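Local atomic coordinates of cellobiose 2-epimerase (PDB entry 3VW5), a protein that catalyses the reversible epimerization of cellobiose to 4-O-beta-D-glucopyranosyl-D-mannose, acting on an unmodified sugar. Residues A[45-50]-A[90-95]; A[84-89]-A[156-161]. The protein carries 2 engineered substitutions. All coordinates share one frame; numbering follows the deposited sequence.

Contact 1: residues A[45-50]-A[90-95]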
loop_
_atom_site.group_PDB
_atom_site.type_symbol
_atom_site.label_atom_id
_atom_site.label_comp_id
_atom_site.label_asym_id
_atom_site.label_seq_id
_atom_site.Cartn_x
_atom_site.Cartn_y
_atom_site.Cartn_z
ATOM N N LYS A 45 0.485 14.712 11.722
ATOM C CA LYS A 45 -0.230 14.085 10.621
ATOM C C LYS A 45 0.743 13.674 9.516
ATOM O O LYS A 45 1.331 14.525 8.851
ATOM C CB LYS A 45 -1.280 15.054 10.065
ATOM C CG LYS A 45 -2.206 15.634 11.128
ATOM C CD LYS A 45 -3.170 16.664 10.554
ATOM C CE LYS A 45 -4.257 17.020 11.561
ATOM N NZ LYS A 45 -5.103 18.170 11.119
ATOM N N GLY A 46 0.914 12.368 9.327
ATOM C CA GLY A 46 1.851 11.844 8.346
ATOM C C GLY A 46 1.301 11.976 6.943
ATOM O O GLY A 46 0.090 11.816 6.718
ATOM N N VAL A 47 2.171 12.266 5.980
ATOM C CA VAL A 47 1.678 12.502 4.631
ATOM C C VAL A 47 1.350 11.203 3.888
ATOM O O VAL A 47 0.413 11.167 3.083
ATOM C CB VAL A 47 2.560 13.496 3.821
ATOM C CG1 VAL A 47 3.541 14.225 4.751
ATOM C CG2 VAL A 47 3.248 12.818 2.664
ATOM N N ILE A 48 2.084 10.131 4.171
ATOM C CA ILE A 48 1.691 8.819 3.649
ATOM C C ILE A 48 0.275 8.427 4.106
ATOM O O ILE A 48 -0.486 7.816 3.358
ATOM C CB ILE A 48 2.713 7.718 4.005
ATOM C CG1 ILE A 48 3.404 7.221 2.738
ATOM C CG2 ILE A 48 2.034 6.541 4.655
ATOM C CD1 ILE A 48 4.744 6.580 3.013
ATOM N N LEU A 49 -0.068 8.800 5.330
ATOM C CA LEU A 49 -1.383 8.549 5.876
ATOM C C LEU A 49 -2.438 9.309 5.076
ATOM O O LEU A 49 -3.471 8.750 4.714
ATOM C CB LEU A 49 -1.426 8.948 7.362
ATOM C CG LEU A 49 -2.781 9.044 8.070
ATOM C CD1 LEU A 49 -3.542 7.746 7.970
ATOM C CD2 LEU A 49 -2.627 9.470 9.520
ATOM N N HIS A 50 -2.176 10.587 4.804
ATOM C CA HIS A 50 -3.110 11.392 4.040
ATOM C C HIS A 50 -3.220 10.964 2.588
ATOM O O HIS A 50 -4.307 10.984 2.011
ATOM C CB HIS A 50 -2.791 12.872 4.169
ATOM C CG HIS A 50 -3.269 13.456 5.458
ATOM N ND1 HIS A 50 -2.645 13.205 6.661
ATOM C CD2 HIS A 50 -4.344 14.229 5.743
ATOM C CE1 HIS A 50 -3.300 13.822 7.627
ATOM N NE2 HIS A 50 -4.335 14.450 7.098
ATOM N N GLY A 90 10.647 20.153 -4.656
ATOM C CA GLY A 90 10.002 18.972 -5.212
ATOM C C GLY A 90 9.604 17.905 -4.192
ATOM O O GLY A 90 10.002 17.947 -3.036
ATOM N N GLY A 91 8.810 16.938 -4.626
ATOM C CA GLY A 91 8.364 15.881 -3.748
ATOM C C GLY A 91 7.379 16.320 -2.671
ATOM O O GLY A 91 6.768 17.400 -2.738
ATOM N N VAL A 92 7.219 15.456 -1.676
ATOM C CA VAL A 92 6.342 15.721 -0.554
ATOM C C VAL A 92 7.114 15.480 0.738
ATOM O O VAL A 92 8.045 14.681 0.758
ATOM C CB VAL A 92 5.095 14.812 -0.597
ATOM C CG1 VAL A 92 4.357 15.003 -1.901
ATOM C CG2 VAL A 92 5.493 13.351 -0.449
ATOM N N TYR A 93 6.736 16.168 1.813
ATOM C CA TYR A 93 7.398 15.968 3.104
ATOM C C TYR A 93 7.002 14.636 3.741
ATOM O O TYR A 93 6.187 13.894 3.199
ATOM C CB TYR A 93 7.092 17.123 4.061
ATOM C CG TYR A 93 7.334 18.488 3.466
ATOM C CD1 TYR A 93 8.628 18.928 3.187
ATOM C CD2 TYR A 93 6.270 19.340 3.183
ATOM C CE1 TYR A 93 8.850 20.184 2.632
ATOM C CE2 TYR A 93 6.479 20.592 2.631
ATOM C CZ TYR A 93 7.769 21.010 2.351
ATOM O OH TYR A 93 7.973 22.258 1.804
ATOM N N TRP A 94 7.583 14.335 4.896
ATOM C CA TRP A 94 7.305 13.078 5.582
ATOM C C TRP A 94 6.187 13.226 6.637
ATOM O O TRP A 94 5.294 12.390 6.746
ATOM C CB TRP A 94 8.599 12.508 6.205
ATOM C CG TRP A 94 8.392 11.188 6.884
ATOM C CD1 TRP A 94 8.303 10.962 8.229
ATOM C CD2 TRP A 94 8.213 9.918 6.253
ATOM N NE1 TRP A 94 8.080 9.630 8.474
ATOM C CE2 TRP A 94 8.024 8.966 7.281
ATOM C CE3 TRP A 94 8.197 9.489 4.924
ATOM C CZ2 TRP A 94 7.825 7.615 7.017
ATOM C CZ3 TRP A 94 7.999 8.146 4.666
ATOM C CH2 TRP A 94 7.817 7.224 5.707
ATOM N N MET A 95 6.240 14.314 7.391
ATOM C CA MET A 95 5.396 14.494 8.550
ATOM C C MET A 95 5.018 15.948 8.714
ATOM O O MET A 95 5.882 16.823 8.694
ATOM C CB MET A 95 6.166 14.084 9.793
ATOM C CG MET A 95 5.264 13.763 10.960
ATOM S SD MET A 95 4.678 12.083 10.760
ATOM C CE MET A 95 3.096 12.266 11.536
#
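Gly46 and Met95 face each other as an antiparallel, non-hydrogen-bonded pair with their CA atoms 4.4 Å apart, and one residue further on Val47 N donates an almost straight bond (176°) to Trp94 O at 3.2 Å. Gly46 is also the N-cap of helix 47-64, so the strand pairing passes directly into the first turn. There Gly46 O accepts from both His50 N and His50 ND1, which come from opposite faces of the carbonyl; the imidazole nitrogen, 3.1 Å from Gly46 O, points at it within the ring plane.

Val47 turns its side chain onto the incoming loop. Its CG1 lies against the carbonyl oxygens of Tyr93 and Trp94, while CG2 meets Val92 CG2 at 3.9 Å. An alanine here would take away both methyl contacts and is likely to open a gap between the helix start and Val92. Met95 has its CG anti to the backbone N (chi1 -160°); a bend at chi2 brings SD to 3.7 Å from Gly46 CA, and a further bend at chi3 lays the CE methyl by Gly46 N. One residue into the helix, the Ile48 CD1 methyl approaches Trp94 CZ3 obliquely at 4.0 Å. Asn111 of helix 109-126 packs against Val47, Ile48 and Val92.

Trp94 and Met95 both pair with Asp104 in a classic beta bulge, placing the contact at the edge of an antiparallel sheet, one of whose edge strands, 45-46, runs straight into a helix of the (alpha/alpha)6 barrel.

Contact 2: residues A[84-89]-A[156-161]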
loop_
_atom_site.group_PDB
_atom_site.type_symbol
_atom_site.label_atom_id
_atom_site.label_comp_id
_atom_site.label_asym_id
_atom_site.label_seq_id
_atom_site.Cartn_x
_atom_site.Cartn_y
_atom_site.Cartn_z
ATOM N N CYS A 84 1.509 19.599 1.953
ATOM C CA CYS A 84 2.364 18.420 1.988
ATOM C C CYS A 84 3.379 18.374 0.860
ATOM O O CYS A 84 4.314 17.577 0.883
ATOM C CB CYS A 84 1.503 17.150 2.014
ATOM S SG CYS A 84 0.538 17.004 3.550
ATOM N N ILE A 85 3.193 19.252 -0.116
ATOM C CA ILE A 85 4.025 19.273 -1.300
ATOM C C ILE A 85 5.115 20.335 -1.166
ATOM O O ILE A 85 4.844 21.475 -0.776
ATOM C CB ILE A 85 3.152 19.499 -2.545
ATOM C CG1 ILE A 85 2.449 18.190 -2.904
ATOM C CG2 ILE A 85 3.973 20.010 -3.697
ATOM C CD1 ILE A 85 1.430 18.288 -3.994
ATOM N N ASP A 86 6.356 19.941 -1.447
ATOM C CA ASP A 86 7.462 20.881 -1.470
ATOM C C ASP A 86 7.576 21.421 -2.892
ATOM O O ASP A 86 8.174 20.795 -3.757
ATOM C CB ASP A 86 8.765 20.209 -1.038
ATOM C CG ASP A 86 9.901 21.204 -0.848
ATOM O OD1 ASP A 86 9.777 22.346 -1.346
ATOM O OD2 ASP A 86 10.922 20.849 -0.209
ATOM N N TYR A 87 6.984 22.589 -3.127
ATOM C CA TYR A 87 6.925 23.150 -4.465
ATOM C C TYR A 87 8.280 23.670 -4.879
ATOM O O TYR A 87 8.627 23.653 -6.062
ATOM C CB TYR A 87 5.861 24.247 -4.546
ATOM C CG TYR A 87 4.456 23.685 -4.542
ATOM C CD1 TYR A 87 3.948 23.022 -5.660
ATOM C CD2 TYR A 87 3.641 23.801 -3.418
ATOM C CE1 TYR A 87 2.667 22.503 -5.663
ATOM C CE2 TYR A 87 2.355 23.274 -3.404
ATOM C CZ TYR A 87 1.871 22.630 -4.525
ATOM O OH TYR A 87 0.590 22.109 -4.512
ATOM N N GLU A 88 9.050 24.098 -3.885
ATOM C CA GLU A 88 10.371 24.662 -4.108
ATOM C C GLU A 88 11.443 23.614 -4.492
ATOM O O GLU A 88 12.132 23.764 -5.498
ATOM C CB GLU A 88 10.786 25.466 -2.883
ATOM C CG GLU A 88 12.191 26.016 -2.967
ATOM C CD GLU A 88 12.587 26.800 -1.723
ATOM O OE1 GLU A 88 11.713 26.967 -0.823
ATOM O OE2 GLU A 88 13.770 27.245 -1.646
ATOM N N TYR A 89 11.575 22.543 -3.717
ATOM C CA TYR A 89 12.569 21.516 -4.034
ATOM C C TYR A 89 11.961 20.331 -4.767
ATOM O O TYR A 89 12.673 19.576 -5.417
ATOM C CB TYR A 89 13.286 21.015 -2.775
ATOM C CG TYR A 89 14.221 22.017 -2.112
ATOM C CD1 TYR A 89 15.545 22.149 -2.534
ATOM C CD2 TYR A 89 13.789 22.820 -1.058
ATOM C CE1 TYR A 89 16.413 23.053 -1.933
ATOM C CE2 TYR A 89 14.643 23.732 -0.456
ATOM C CZ TYR A 89 15.959 23.845 -0.898
ATOM O OH TYR A 89 16.827 24.750 -0.300
ATOM N N PHE A 156 16.256 10.876 1.417
ATOM C CA PHE A 156 16.987 12.127 1.265
ATOM C C PHE A 156 16.453 13.115 2.276
ATOM O O PHE A 156 15.356 12.923 2.816
ATOM C CB PHE A 156 16.770 12.712 -0.132
ATOM C CG PHE A 156 16.914 11.714 -1.221
ATOM C CD1 PHE A 156 18.141 11.517 -1.837
ATOM C CD2 PHE A 156 15.831 10.934 -1.612
ATOM C CE1 PHE A 156 18.279 10.568 -2.842
ATOM C CE2 PHE A 156 15.973 9.978 -2.598
ATOM C CZ PHE A 156 17.195 9.800 -3.219
ATOM N N ASP A 157 17.227 14.167 2.527
ATOM C CA ASP A 157 16.709 15.320 3.248
ATOM C C ASP A 157 15.939 16.204 2.278
ATOM O O ASP A 157 15.908 15.927 1.075
ATOM C CB ASP A 157 17.804 16.095 4.005
ATOM C CG ASP A 157 18.819 16.776 3.089
ATOM O OD1 ASP A 157 18.607 16.877 1.856
ATOM O OD2 ASP A 157 19.847 17.230 3.629
ATOM N N ARG A 158 15.312 17.252 2.800
ATOM C CA ARG A 158 14.478 18.111 1.967
ATOM C C ARG A 158 15.171 18.509 0.668
ATOM O O ARG A 158 14.559 18.529 -0.394
ATOM C CB ARG A 158 14.054 19.359 2.727
ATOM C CG ARG A 158 13.163 20.211 1.896
ATOM C CD ARG A 158 12.905 21.523 2.531
ATOM N NE ARG A 158 12.001 22.271 1.668
ATOM C CZ ARG A 158 11.780 23.575 1.762
ATOM N NH1 ARG A 158 12.408 24.292 2.688
ATOM N NH2 ARG A 158 10.932 24.152 0.926
ATOM N N GLN A 159 16.462 18.794 0.779
ATOM C CA GLN A 159 17.277 19.291 -0.316
ATOM C C GLN A 159 17.882 18.161 -1.168
ATOM O O GLN A 159 18.798 18.397 -1.946
ATOM C CB GLN A 159 18.393 20.187 0.238
ATOM C CG GLN A 159 17.884 21.340 1.113
ATOM C CD GLN A 159 18.289 21.229 2.597
ATOM O OE1 GLN A 159 19.387 21.655 2.993
ATOM N NE2 GLN A 159 17.396 20.668 3.423
ATOM N N TRP A 160 17.378 16.939 -1.024
ATOM C CA TRP A 160 17.806 15.815 -1.880
ATOM C C TRP A 160 19.243 15.331 -1.656
ATOM O O TRP A 160 19.819 14.682 -2.528
ATOM C CB TRP A 160 17.627 16.123 -3.363
ATOM C CG TRP A 160 16.225 16.470 -3.801
ATOM C CD1 TRP A 160 15.801 17.674 -4.287
ATOM C CD2 TRP A 160 15.071 15.611 -3.814
ATOM N NE1 TRP A 160 14.462 17.624 -4.598
ATOM C CE2 TRP A 160 13.989 16.374 -4.318
ATOM C CE3 TRP A 160 14.848 14.279 -3.443
ATOM C CZ2 TRP A 160 12.709 15.846 -4.473
ATOM C CZ3 TRP A 160 13.580 13.757 -3.590
ATOM C CH2 TRP A 160 12.522 14.536 -4.104
ATOM N N ARG A 161 19.823 15.649 -0.502
ATOM C CA ARG A 161 21.096 15.055 -0.123
ATOM C C ARG A 161 20.829 13.724 0.575
ATOM O O ARG A 161 19.959 13.624 1.447
ATOM C CB ARG A 161 21.891 15.995 0.784
ATOM C CG ARG A 161 22.150 17.359 0.147
ATOM C CD ARG A 161 22.717 18.371 1.147
ATOM N NE ARG A 161 21.770 18.700 2.207
ATOM C CZ ARG A 161 21.883 19.755 3.006
ATOM N NH1 ARG A 161 22.906 20.590 2.862
ATOM N NH2 ARG A 161 20.972 19.977 3.950
#
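Arg158 reaches across to Asp86 with a fully extended side chain. With CG anti to the backbone N (chi1 -178°), the chain leaves CB and carries CG past the Asp86 carboxylate, then CD alongside the Tyr89 ring, 3.9 Å from Tyr89 CD2. NE donates to Asp86 OD2 at 2.6 Å and NH2 to Asp86 OD1 at 3.1 Å, a side-on, two-nitrogen salt bridge in which both oxygens lie near the guanidinium plane but are met from above the carboxylate plane. CZ has Tyr89 CD2 over one face, the ring turned 71° from the guanidinium. Arg158 NH1 comes to 3.9 Å from Tyr89 CE2. Arg158 NH2 makes a second, longer salt bridge to Glu88 OE1 at 3.4 Å.

The carboxylate is itself positioned by an Asx motif: Tyr89 N bonds Asp86 OD1 from the face opposite Arg158 NH2. Lys107 of strand 102-108 adds a further charge at Asp86 OD2 and also bonds Arg158 O.

Arg158 and Gln159 occupy the middle of a type I turn from Asp157 to Trp160. Gln159 CG sits off-centre over the Tyr89 ring in a CH-pi contact, 4.1 Å from the centroid. At the end of the turn, Trp160 NE1 donates in its own ring plane to Tyr89 O at 2.8 Å.

How the contacts relate
Contact 1 is buried and contact 2 lies at the surface, yet their centres are only 11 Å apart. Residues 84-89 and 90-95 run consecutively from the end of helix 67-84 through the loop after it, so one connection is held outside by the turn after strand 151-156 and inside by the start of helix 47-64. The loop also folds on itself: Gly91 O lies 2.9 Å from Asp86 N, a probable hydrogen bond, and Tyr93 packs on both Asp86 and Arg158. The chemistry follows depth, with backbone pairing and apolar methyls at contact 1 and a charged network with aromatic packing at contact 2.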